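Long-range contacts in murein peptide amidase A (Escherichia coli O157:H7, PDB 5HXD), which probably hydrolyses the gamma-D-glutamyl-diaminopimelate amide bond of murein tripeptide with a zinc ion, releasing diaminopimelate for cell-wall turnover: residues H49-S54 against G87-A92; S23-P28 against N80-Q85; G94-R99 against V124-G129; S155-L160 against T208-P213. One frame throughout, in Å; residues are numbered along the deposited sequence.

Overall arrangement
The four contacts show how one zinc peptidase draws an active site from distant parts of its chain. Contacts 1 and 4 touch beside the metal, their centres about 13 Å apart: contact 1 joins the start of helix 53-65 to the loop after helix 81-85, contact 4 lies on the neighbouring parallel strands 153-157 and 206-210 of the mixed six-stranded sheet. Contact 3, its centre about 12 Å from that of contact 1, joins a loop to strand 122-127 and provides D96 behind H49. Contact 2 sets the hairpin of strands 18-22 and 28-31 on helix 81-85, its centre about 21 Å from that of contact 4. Contacts 1 and 2 interleave along the chain; contacts 3 and 4 follow in series.

Contact 1 (H49-S54 against G87-A92). With ZN (zinc ion), chain C.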
loop_
_atom_site.group_PDB
_atom_site.type_symbol
_atom_site.label_atom_id
_atom_site.label_comp_id
_atom_site.label_asym_id
_atom_site.label_seq_id
_atom_site.Cartn_x
_atom_site.Cartn_y
_atom_site.Cartn_z
ATOM N N HIS A 49 6.373 -4.241 -6.225
ATOM C CA HIS A 49 6.916 -2.975 -5.731
ATOM C C HIS A 49 5.936 -2.354 -4.737
ATOM O O HIS A 49 4.777 -2.118 -5.086
ATOM C CB HIS A 49 7.158 -2.006 -6.883
ATOM C CG HIS A 49 8.232 -2.440 -7.833
ATOM N ND1 HIS A 49 8.193 -2.148 -9.179
ATOM C CD2 HIS A 49 9.385 -3.121 -7.624
ATOM C CE1 HIS A 49 9.276 -2.637 -9.761
ATOM N NE2 HIS A 49 10.013 -3.231 -8.839
ATOM N N GLY A 50 6.395 -2.064 -3.520
ATOM C CA GLY A 50 5.520 -1.630 -2.437
ATOM C C GLY A 50 4.777 -0.306 -2.563
ATOM O O GLY A 50 3.798 -0.094 -1.859
ATOM N N ASP A 51 5.215 0.590 -3.447
ATOM C CA ASP A 51 4.442 1.813 -3.714
ATOM C C ASP A 51 3.402 1.671 -4.856
ATOM O O ASP A 51 2.615 2.595 -5.085
ATOM C CB ASP A 51 5.382 2.984 -4.012
ATOM C CG ASP A 51 6.315 2.703 -5.160
ATOM O OD1 ASP A 51 6.498 1.522 -5.474
ATOM O OD2 ASP A 51 6.891 3.648 -5.742
ATOM N N GLU A 52 3.371 0.516 -5.533
ATOM C CA GLU A 52 2.403 0.271 -6.615
ATOM C C GLU A 52 1.112 -0.348 -6.080
ATOM O O GLU A 52 0.719 -1.474 -6.403
ATOM C CB GLU A 52 3.045 -0.576 -7.719
ATOM C CG GLU A 52 4.343 0.044 -8.218
ATOM C CD GLU A 52 4.991 -0.686 -9.383
ATOM O OE1 GLU A 52 4.762 -1.901 -9.564
ATOM O OE2 GLU A 52 5.773 -0.047 -10.110
ATOM N N ASN A 53 0.442 0.501 -5.325
ATOM C CA ASN A 53 -0.720 0.254 -4.491
ATOM C C ASN A 53 -2.091 0.073 -5.154
ATOM O O ASN A 53 -2.947 -0.674 -4.666
ATOM C CB ASN A 53 -0.744 1.459 -3.540
ATOM C CG ASN A 53 0.213 1.293 -2.406
ATOM O OD1 ASN A 53 0.224 2.106 -1.513
ATOM N ND2 ASN A 53 0.825 0.100 -2.306
ATOM N N SER A 54 -2.336 0.868 -6.194
ATOM C CA SER A 54 -3.645 0.881 -6.857
ATOM C C SER A 54 -4.054 -0.457 -7.479
ATOM O O SER A 54 -5.235 -0.687 -7.743
ATOM C CB SER A 54 -3.698 1.969 -7.947
ATOM O OG SER A 54 -2.775 1.715 -9.000
ATOM N N GLY A 87 5.653 2.168 2.065
ATOM C CA GLY A 87 5.414 3.045 0.919
ATOM C C GLY A 87 6.607 3.165 -0.023
ATOM O O GLY A 87 6.765 4.128 -0.781
ATOM N N LEU A 88 7.439 2.139 0.034
ATOM C CA LEU A 88 8.695 2.072 -0.670
ATOM C C LEU A 88 8.541 1.144 -1.887
ATOM O O LEU A 88 7.678 0.287 -1.898
ATOM C CB LEU A 88 9.757 1.564 0.300
ATOM C CG LEU A 88 11.247 1.658 0.048
ATOM C CD1 LEU A 88 11.691 3.094 0.127
ATOM C CD2 LEU A 88 11.934 0.842 1.111
ATOM N N ARG A 89 9.361 1.331 -2.917
ATOM C CA ARG A 89 9.381 0.449 -4.085
ATOM C C ARG A 89 10.146 -0.858 -3.848
ATOM O O ARG A 89 9.748 -1.912 -4.323
ATOM C CB ARG A 89 9.993 1.198 -5.259
ATOM C CG ARG A 89 10.410 0.329 -6.408
ATOM C CD ARG A 89 11.222 1.125 -7.402
ATOM N NE ARG A 89 11.682 0.334 -8.539
ATOM C CZ ARG A 89 11.022 0.234 -9.687
ATOM N NH1 ARG A 89 9.878 0.881 -9.854
ATOM N NH2 ARG A 89 11.515 -0.489 -10.670
ATOM N N ALA A 90 11.247 -0.769 -3.114
ATOM C CA ALA A 90 12.112 -1.888 -2.748
ATOM C C ALA A 90 11.623 -2.619 -1.504
ATOM O O ALA A 90 10.694 -2.150 -0.840
ATOM C CB ALA A 90 13.505 -1.379 -2.510
ATOM N N ASN A 91 12.245 -3.765 -1.180
ATOM C CA ASN A 91 11.980 -4.435 0.109
ATOM C C ASN A 91 12.822 -3.805 1.234
ATOM O O ASN A 91 13.448 -2.761 1.046
ATOM C CB ASN A 91 12.201 -5.959 0.025
ATOM C CG ASN A 91 13.683 -6.381 -0.016
ATOM O OD1 ASN A 91 14.594 -5.557 -0.026
ATOM N ND2 ASN A 91 13.914 -7.692 -0.037
ATOM N N ALA A 92 12.831 -4.437 2.400
ATOM C CA ALA A 92 13.398 -3.814 3.583
ATOM C C ALA A 92 14.929 -3.707 3.503
ATOM O O ALA A 92 15.554 -3.099 4.370
ATOM C CB ALA A 92 12.968 -4.583 4.823
HETATM ZN ZN ZN C . 6.981 -1.222 -11.881
#
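D51 meets the start of segment G87-A92, its CB 3.7 Å from the O of G87, the positive-phi residue of a Schellman motif that ends helix 81-85. L88 turns its side chain away and presents its backbone, with its carbonyl O next to the CA of G50. R89 O accepts a weak hydrogen bond from the N of G50 at 3.5 Å, and R89 CB passes D51 OD1 at 3.5 Å. With CG anti to the backbone N (chi1 165°) and the chain extended as far as NE, the R89 side chain runs alongside H49. CG makes a CH-pi contact 4.0 Å from the centroid of the H49 ring, and CZ sits 3.3 Å above the ring plane toward its rim, the guanidinium tilted 30° from it. At the ring edge, H49 ND1 gives a weak bond to E52 OE2 (3.3 Å), the atom that binds zinc at 2.4 Å. H49 and E52 are the predicted ligands of the HxxE zinc motif of M14 peptidases; in this model H49 ND1 lies 3.1 Å from the metal. D96 accepts from H49 NE2 and pairs with R89 NH2; its carboxylate should fix the imidazole's rotation and probably balances the R89 guanidinium.

Contact 2 (S23-P28 against N80-Q85)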
loop_
_atom_site.group_PDB
_atom_site.type_symbol
_atom_site.label_atom_id
_atom_site.label_comp_id
_atom_site.label_asym_id
_atom_site.label_seq_id
_atom_site.Cartn_x
_atom_site.Cartn_y
_atom_site.Cartn_z
ATOM N N SER A 23 8.288 -12.414 4.800
ATOM C CA SER A 23 9.089 -11.253 4.416
ATOM C C SER A 23 10.291 -11.119 5.327
ATOM O O SER A 23 10.313 -11.660 6.426
ATOM C CB SER A 23 8.257 -9.956 4.466
ATOM O OG SER A 23 7.812 -9.644 5.784
ATOM N N LEU A 24 11.283 -10.378 4.855
ATOM C CA LEU A 24 12.454 -10.023 5.647
ATOM C C LEU A 24 12.169 -9.488 7.064
ATOM O O LEU A 24 12.874 -9.819 8.019
ATOM C CB LEU A 24 13.260 -8.985 4.887
ATOM C CG LEU A 24 14.619 -8.769 5.517
ATOM C CD1 LEU A 24 15.429 -10.074 5.534
ATOM C CD2 LEU A 24 15.337 -7.690 4.756
ATOM N N LEU A 25 11.142 -8.660 7.208
ATOM C CA LEU A 25 10.833 -8.076 8.513
ATOM C C LEU A 25 9.863 -8.945 9.329
ATOM O O LEU A 25 9.523 -8.621 10.468
ATOM C CB LEU A 25 10.270 -6.650 8.345
ATOM C CG LEU A 25 11.225 -5.519 7.904
ATOM C CD1 LEU A 25 10.598 -4.128 8.073
ATOM C CD2 LEU A 25 12.565 -5.587 8.641
ATOM N N GLY A 26 9.412 -10.049 8.753
ATOM C CA GLY A 26 8.633 -11.011 9.518
ATOM C C GLY A 26 7.151 -11.105 9.197
ATOM O O GLY A 26 6.428 -11.840 9.859
ATOM N N ALA A 27 6.685 -10.373 8.193
ATOM C CA ALA A 27 5.278 -10.448 7.819
ATOM C C ALA A 27 5.009 -11.755 7.072
ATOM O O ALA A 27 5.936 -12.362 6.537
ATOM C CB ALA A 27 4.889 -9.257 6.972
ATOM N N PRO A 28 3.749 -12.211 7.044
ATOM C CA PRO A 28 3.580 -13.432 6.245
ATOM C C PRO A 28 3.494 -13.125 4.763
ATOM O O PRO A 28 3.030 -12.057 4.364
ATOM C CB PRO A 28 2.265 -14.034 6.761
ATOM C CG PRO A 28 1.545 -12.914 7.411
ATOM C CD PRO A 28 2.556 -11.885 7.844
ATOM N N ASN A 80 5.544 -8.081 -1.882
ATOM C CA ASN A 80 6.489 -7.334 -1.049
ATOM C C ASN A 80 5.812 -6.611 0.110
ATOM O O ASN A 80 5.778 -5.401 0.131
ATOM C CB ASN A 80 7.223 -6.336 -1.948
ATOM C CG ASN A 80 8.265 -5.510 -1.226
ATOM O OD1 ASN A 80 8.656 -5.810 -0.099
ATOM N ND2 ASN A 80 8.743 -4.467 -1.894
ATOM N N PRO A 81 5.274 -7.351 1.089
ATOM C CA PRO A 81 4.472 -6.713 2.146
ATOM C C PRO A 81 5.233 -5.746 3.065
ATOM O O PRO A 81 4.581 -4.942 3.757
ATOM C CB PRO A 81 3.936 -7.906 2.949
ATOM C CG PRO A 81 4.778 -9.053 2.586
ATOM C CD PRO A 81 5.300 -8.815 1.216
ATOM N N ASP A 82 6.566 -5.825 3.088
ATOM C CA ASP A 82 7.390 -4.834 3.804
ATOM C C ASP A 82 7.511 -3.555 2.971
ATOM O O ASP A 82 7.579 -2.458 3.512
ATOM C CB ASP A 82 8.802 -5.367 4.118
ATOM C CG ASP A 82 8.806 -6.506 5.117
ATOM O OD1 ASP A 82 7.790 -6.735 5.808
ATOM O OD2 ASP A 82 9.854 -7.171 5.215
ATOM N N GLY A 83 7.573 -3.725 1.651
ATOM C CA GLY A 83 7.516 -2.620 0.712
ATOM C C GLY A 83 6.242 -1.807 0.883
ATOM O O GLY A 83 6.336 -0.609 1.191
ATOM N N CYS A 84 5.073 -2.448 0.700
ATOM C CA CYS A 84 3.766 -1.781 0.798
ATOM C C CYS A 84 3.632 -0.968 2.124
ATOM O O CYS A 84 3.159 0.174 2.114
ATOM C CB CYS A 84 2.574 -2.776 0.698
ATOM S SG CYS A 84 2.770 -4.386 -0.141
ATOM N N GLN A 85 4.036 -1.564 3.250
ATOM C CA GLN A 85 3.897 -0.924 4.568
ATOM C C GLN A 85 4.793 0.309 4.698
ATOM O O GLN A 85 4.427 1.286 5.352
ATOM C CB GLN A 85 4.192 -1.935 5.696
ATOM C CG GLN A 85 5.190 -1.451 6.685
ATOM C CD GLN A 85 5.116 -2.126 8.030
ATOM O OE1 GLN A 85 5.127 -3.337 8.141
ATOM N NE2 GLN A 85 5.037 -1.316 9.075
#
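The carboxylate of D82, near the start of helix 81-85, is inserted into the turn S23-G26 and receives a donor at each oxygen. S23 OG gives its proton to D82 OD1 at 2.9 Å, coming from above the carboxylate plane, 39° out of it. The backbone N of L25 reaches D82 OD2 at 2.8 Å on the syn side, 18° out of the carboxylate plane. S23 OG serves twice, since it also accepts from the N of A27 at 2.8 Å; a chi1 of 64° sets it between the backbone N and the carbonyl carbon of S23, from where it meets both partners. The N of L24 is taken up by E137 OE2. These bonds belong to a beta hairpin joining strands 18-22 and 28-31: a type I turn, closed by G26 N to S23 O, is followed by a G1 bulge in which S23 N bonds to A27 O and G26 adopts positive phi. On the helix side N80 is the N-cap, its OD1 accepting weakly from G83 N, while its ND2 makes weak bonds to the carbonyls of A90 and T48. Beside the carboxylate, the P81 ring packs against the turn, its CB 4.3 Å from A27 CB and its CG 4.1 Å from S23 CB. P28 O accepts from Q85 NE2 of the second subunit, and C84 is held to C78 by a disulfide.

Contact 3 (G94-R99 against V124-G129)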
loop_
_atom_site.group_PDB
_atom_site.type_symbol
_atom_site.label_atom_id
_atom_site.label_comp_id
_atom_site.label_asym_id
_atom_site.label_seq_id
_atom_site.Cartn_x
_atom_site.Cartn_y
_atom_site.Cartn_z
ATOM N N GLY A 94 16.502 -2.400 0.699
ATOM C CA GLY A 94 16.830 -1.509 -0.404
ATOM C C GLY A 94 17.062 -2.239 -1.723
ATOM O O GLY A 94 17.617 -1.679 -2.668
ATOM N N VAL A 95 16.631 -3.496 -1.784
ATOM C CA VAL A 95 16.702 -4.295 -3.003
ATOM C C VAL A 95 15.455 -4.105 -3.871
ATOM O O VAL A 95 14.330 -4.129 -3.367
ATOM C CB VAL A 95 16.870 -5.793 -2.675
ATOM C CG1 VAL A 95 16.851 -6.627 -3.942
ATOM C CG2 VAL A 95 18.166 -6.027 -1.893
ATOM N N ASP A 96 15.662 -3.888 -5.169
ATOM C CA ASP A 96 14.568 -3.894 -6.138
ATOM C C ASP A 96 14.245 -5.370 -6.453
ATOM O O ASP A 96 15.003 -6.031 -7.158
ATOM C CB ASP A 96 14.953 -3.112 -7.408
ATOM C CG ASP A 96 13.761 -2.854 -8.358
ATOM O OD1 ASP A 96 12.759 -3.627 -8.361
ATOM O OD2 ASP A 96 13.850 -1.868 -9.133
ATOM N N LEU A 97 13.146 -5.887 -5.907
ATOM C CA LEU A 97 12.817 -7.307 -6.047
ATOM C C LEU A 97 12.678 -7.713 -7.520
ATOM O O LEU A 97 12.857 -8.879 -7.868
ATOM C CB LEU A 97 11.524 -7.657 -5.284
ATOM C CG LEU A 97 11.581 -7.699 -3.749
ATOM C CD1 LEU A 97 10.202 -7.901 -3.153
ATOM C CD2 LEU A 97 12.537 -8.750 -3.256
ATOM N N ASN A 98 12.369 -6.749 -8.376
ATOM C CA ASN A 98 12.234 -7.017 -9.796
ATOM C C ASN A 98 13.562 -6.821 -10.510
ATOM O O ASN A 98 13.596 -6.599 -11.720
ATOM C CB ASN A 98 11.163 -6.124 -10.421
ATOM C CG ASN A 98 10.528 -6.739 -11.661
ATOM O OD1 ASN A 98 10.165 -7.920 -11.684
ATOM N ND2 ASN A 98 10.368 -5.929 -12.691
ATOM N N ARG A 99 14.650 -6.882 -9.748
ATOM C CA ARG A 99 15.983 -7.045 -10.325
ATOM C C ARG A 99 16.670 -8.164 -9.572
ATOM O O ARG A 99 17.841 -8.453 -9.818
ATOM C CB ARG A 99 16.829 -5.760 -10.247
ATOM C CG ARG A 99 16.238 -4.545 -10.934
ATOM C CD ARG A 99 16.157 -4.729 -12.429
ATOM N NE ARG A 99 15.578 -3.569 -13.080
ATOM C CZ ARG A 99 14.274 -3.311 -13.148
ATOM N NH1 ARG A 99 13.390 -4.139 -12.595
ATOM N NH2 ARG A 99 13.854 -2.206 -13.755
ATOM N N VAL A 124 17.202 7.270 -9.276
ATOM C CA VAL A 124 17.102 6.760 -7.911
ATOM C C VAL A 124 17.681 5.352 -7.770
ATOM O O VAL A 124 17.160 4.386 -8.335
ATOM C CB VAL A 124 15.662 6.737 -7.429
ATOM C CG1 VAL A 124 15.637 6.473 -5.928
ATOM C CG2 VAL A 124 14.978 8.057 -7.775
ATOM N N VAL A 125 18.751 5.240 -6.988
ATOM C CA VAL A 125 19.506 3.994 -6.880
ATOM C C VAL A 125 18.858 2.967 -5.934
ATOM O O VAL A 125 18.393 3.309 -4.840
ATOM C CB VAL A 125 20.969 4.282 -6.423
ATOM C CG1 VAL A 125 21.721 2.988 -6.096
ATOM C CG2 VAL A 125 21.707 5.052 -7.493
ATOM N N LEU A 126 18.812 1.713 -6.392
ATOM C CA LEU A 126 18.440 0.575 -5.554
ATOM C C LEU A 126 19.459 -0.542 -5.711
ATOM O O LEU A 126 20.295 -0.504 -6.608
ATOM C CB LEU A 126 17.039 0.066 -5.903
ATOM C CG LEU A 126 15.828 0.937 -5.538
ATOM C CD1 LEU A 126 14.514 0.227 -5.829
ATOM C CD2 LEU A 126 15.886 1.350 -4.087
ATOM N N LEU A 127 19.387 -1.538 -4.837
ATOM C CA LEU A 127 20.261 -2.716 -4.929
ATOM C C LEU A 127 19.610 -3.954 -5.653
ATOM O O LEU A 127 18.386 -4.145 -5.629
ATOM C CB LEU A 127 20.719 -3.107 -3.515
ATOM C CG LEU A 127 21.575 -2.145 -2.679
ATOM C CD1 LEU A 127 21.822 -2.764 -1.338
ATOM C CD2 LEU A 127 22.899 -1.882 -3.342
ATOM N N THR A 128 20.426 -4.794 -6.292
ATOM C CA THR A 128 19.883 -5.961 -7.000
ATOM C C THR A 128 19.984 -7.252 -6.175
ATOM O O THR A 128 19.583 -8.325 -6.642
ATOM C CB THR A 128 20.590 -6.197 -8.372
ATOM O OG1 THR A 128 21.963 -6.564 -8.173
ATOM C CG2 THR A 128 20.511 -4.959 -9.264
ATOM N N GLY A 129 20.505 -7.146 -4.951
ATOM C CA GLY A 129 20.762 -8.315 -4.123
ATOM C C GLY A 129 22.240 -8.645 -4.138
ATOM O O GLY A 129 22.959 -8.299 -5.071
#
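An isolated beta bridge between V95 and L127 attaches the loop G94-R99 to the antiparallel hairpin of strands 110-114 and 122-127, next to D96, which bonds the predicted zinc ligand H49. Two backbone bonds make the bridge: L127 N to G94 O at 2.8 Å, almost straight at 170°, and D96 N to L127 O, also 2.8 Å. Between them the CA of V95 approaches the same L127 O in a CA-H...O contact. The V95 methyls extend the join, CG2 lying 4.2 Å from L127 CB and CG1 3.8 Å from the N of G129. On the other side of the loop, L126 crosses D96 at about a right angle and packs its CD1 against D96 CB at 3.7 Å. The D96 carboxylate is directed elsewhere, toward H49 and R89. Its OD1 also takes the N of N98 at 3.1 Å, an Asx turn whose bond would restrict the rotation of the carboxylate. Further along, R99 bonds N98 O through NH1 and sends its guanidinium away from the strand toward a cacodylate ion, probably from the crystallisation liquor, leaving its CB 3.9 Å from the CG2 of T128.

Contact 4 (S155-L160 against T208-P213); sequences SFHDPL and TAEFPP
Backbone bonds come first: strands 155-157 and 208-210 run parallel, their axes 26° apart, with S155, F156 and H157 paired to T208, A209 and E210. A209 N bonds to S155 O at 3.1 Å, H157 N to A209 O at 3.1 Å, and F211 N to H157 O at 2.9 Å, so the ladder continues one residue past the strand. Weaker CA-H...O contacts, such as that of F156 CA with A209 O, fill the spaces between. Apolar contacts follow on the face that carries F156 and A209. The F156 ring lies against A209 with CE1 3.6 Å from its CB, and touches the F211 ring at 4.2 Å (CD1 to CE1). Past the cis peptide bond before P159, the P159 CB meets P213 CG at 3.8 Å. On the opposite face E210, bent at chi2 (-103°), bends toward H157, its OE1 3.2 Å from H157 CB, while L160 runs alongside and brings CD1 3.4 Å from E210 OE2. Neighbouring parallel strands of the central sheet thus deliver, at their C-terminal ends, a predicted zinc ligand, H157, and the predicted proton donor/acceptor, E210, the layout of the active site in M14 zinc carboxypeptidases.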
loop_
_atom_site.group_PDB
_atom_site.type_symbol
_atom_site.label_atom_id
_atom_site.label_comp_id
_atom_site.label_asym_id
_atom_site.label_seq_id
_atom_site.Cartn_x
_atom_site.Cartn_y
_atom_site.Cartn_z
ATOM N N SER A 155 1.383 -10.188 -13.740
ATOM C CA SER A 155 1.941 -9.381 -12.660
ATOM C C SER A 155 1.635 -7.902 -12.869
ATOM O O SER A 155 2.096 -7.298 -13.828
ATOM C CB SER A 155 3.444 -9.595 -12.565
ATOM O OG SER A 155 4.047 -8.531 -11.862
ATOM N N PHE A 156 0.846 -7.332 -11.964
ATOM C CA PHE A 156 0.428 -5.933 -12.053
ATOM C C PHE A 156 1.432 -4.943 -11.463
ATOM O O PHE A 156 1.954 -5.184 -10.380
ATOM C CB PHE A 156 -0.909 -5.760 -11.350
ATOM C CG PHE A 156 -2.035 -6.369 -12.082
ATOM C CD1 PHE A 156 -2.757 -5.624 -12.982
ATOM C CD2 PHE A 156 -2.351 -7.697 -11.900
ATOM C CE1 PHE A 156 -3.781 -6.187 -13.693
ATOM C CE2 PHE A 156 -3.379 -8.268 -12.599
ATOM C CZ PHE A 156 -4.098 -7.508 -13.498
ATOM N N HIS A 157 1.678 -3.839 -12.184
ATOM C CA HIS A 157 2.531 -2.739 -11.710
ATOM C C HIS A 157 1.937 -1.334 -11.920
ATOM O O HIS A 157 0.808 -1.192 -12.382
ATOM C CB HIS A 157 3.893 -2.787 -12.405
ATOM C CG HIS A 157 4.796 -3.868 -11.908
ATOM N ND1 HIS A 157 4.493 -5.207 -12.024
ATOM C CD2 HIS A 157 6.010 -3.811 -11.314
ATOM C CE1 HIS A 157 5.474 -5.927 -11.515
ATOM N NE2 HIS A 157 6.412 -5.104 -11.082
ATOM N N ASP A 158 2.746 -0.319 -11.585
ATOM C CA ASP A 158 2.511 1.123 -11.824
ATOM C C ASP A 158 3.724 1.770 -12.471
ATOM O O ASP A 158 4.849 1.343 -12.214
ATOM C CB ASP A 158 2.271 1.890 -10.521
ATOM C CG ASP A 158 0.844 1.948 -10.133
ATOM O OD1 ASP A 158 -0.003 1.484 -10.923
ATOM O OD2 ASP A 158 0.575 2.452 -9.021
ATOM N N PRO A 159 3.521 2.851 -13.247
ATOM C CA PRO A 159 2.258 3.417 -13.713
ATOM C C PRO A 159 2.287 3.596 -15.229
ATOM O O PRO A 159 1.848 4.634 -15.723
ATOM C CB PRO A 159 2.233 4.769 -13.008
ATOM C CG PRO A 159 3.758 5.155 -12.928
ATOM C CD PRO A 159 4.559 3.891 -13.288
ATOM N N LEU A 160 2.803 2.598 -15.944
ATOM C CA LEU A 160 3.153 2.767 -17.347
ATOM C C LEU A 160 1.993 2.551 -18.312
ATOM O O LEU A 160 2.184 2.630 -19.528
ATOM C CB LEU A 160 4.303 1.835 -17.703
ATOM C CG LEU A 160 5.512 2.143 -16.826
ATOM C CD1 LEU A 160 6.661 1.269 -17.232
ATOM C CD2 LEU A 160 5.892 3.627 -16.904
ATOM N N THR A 208 3.222 -8.589 -17.850
ATOM C CA THR A 208 3.084 -7.504 -16.888
ATOM C C THR A 208 1.991 -6.545 -17.371
ATOM O O THR A 208 2.023 -6.039 -18.497
ATOM C CB THR A 208 4.412 -6.754 -16.638
ATOM O OG1 THR A 208 4.951 -6.287 -17.876
ATOM C CG2 THR A 208 5.418 -7.677 -15.977
ATOM N N ALA A 209 0.996 -6.357 -16.513
ATOM C CA ALA A 209 -0.075 -5.415 -16.756
ATOM C C ALA A 209 0.189 -4.139 -15.970
ATOM O O ALA A 209 -0.015 -4.118 -14.750
ATOM C CB ALA A 209 -1.419 -6.019 -16.356
ATOM N N GLU A 210 0.631 -3.076 -16.647
ATOM C CA GLU A 210 0.909 -1.799 -15.967
ATOM C C GLU A 210 -0.310 -0.880 -15.925
ATOM O O GLU A 210 -0.759 -0.378 -16.956
ATOM C CB GLU A 210 2.062 -1.067 -16.643
ATOM C CG GLU A 210 3.362 -1.810 -16.615
ATOM C CD GLU A 210 4.289 -1.261 -15.582
ATOM O OE1 GLU A 210 3.799 -0.530 -14.698
ATOM O OE2 GLU A 210 5.504 -1.543 -15.663
ATOM N N PHE A 211 -0.843 -0.670 -14.726
ATOM C CA PHE A 211 -1.893 0.314 -14.522
ATOM C C PHE A 211 -1.415 1.683 -14.975
ATOM O O PHE A 211 -0.217 1.916 -15.113
ATOM C CB PHE A 211 -2.285 0.382 -13.055
ATOM C CG PHE A 211 -3.492 -0.415 -12.708
ATOM C CD1 PHE A 211 -3.939 -1.427 -13.534
ATOM C CD2 PHE A 211 -4.190 -0.147 -11.538
ATOM C CE1 PHE A 211 -5.064 -2.175 -13.194
ATOM C CE2 PHE A 211 -5.319 -0.878 -11.194
ATOM C CZ PHE A 211 -5.755 -1.896 -12.024
ATOM N N PRO A 212 -2.347 2.605 -15.211
ATOM C CA PRO A 212 -1.908 3.987 -15.405
ATOM C C PRO A 212 -1.798 4.642 -14.042
ATOM O O PRO A 212 -2.111 3.981 -13.045
ATOM C CB PRO A 212 -3.032 4.591 -16.234
ATOM C CG PRO A 212 -4.264 3.861 -15.730
ATOM C CD PRO A 212 -3.806 2.453 -15.379
ATOM N N PRO A 213 -1.338 5.902 -13.979
ATOM C CA PRO A 213 -1.482 6.592 -12.693
ATOM C C PRO A 213 -2.960 6.713 -12.368
ATOM O O PRO A 213 -3.728 7.213 -13.187
ATOM C CB PRO A 213 -0.846 7.951 -12.942
ATOM C CG PRO A 213 0.107 7.712 -14.077
ATOM C CD PRO A 213 -0.574 6.701 -14.952
#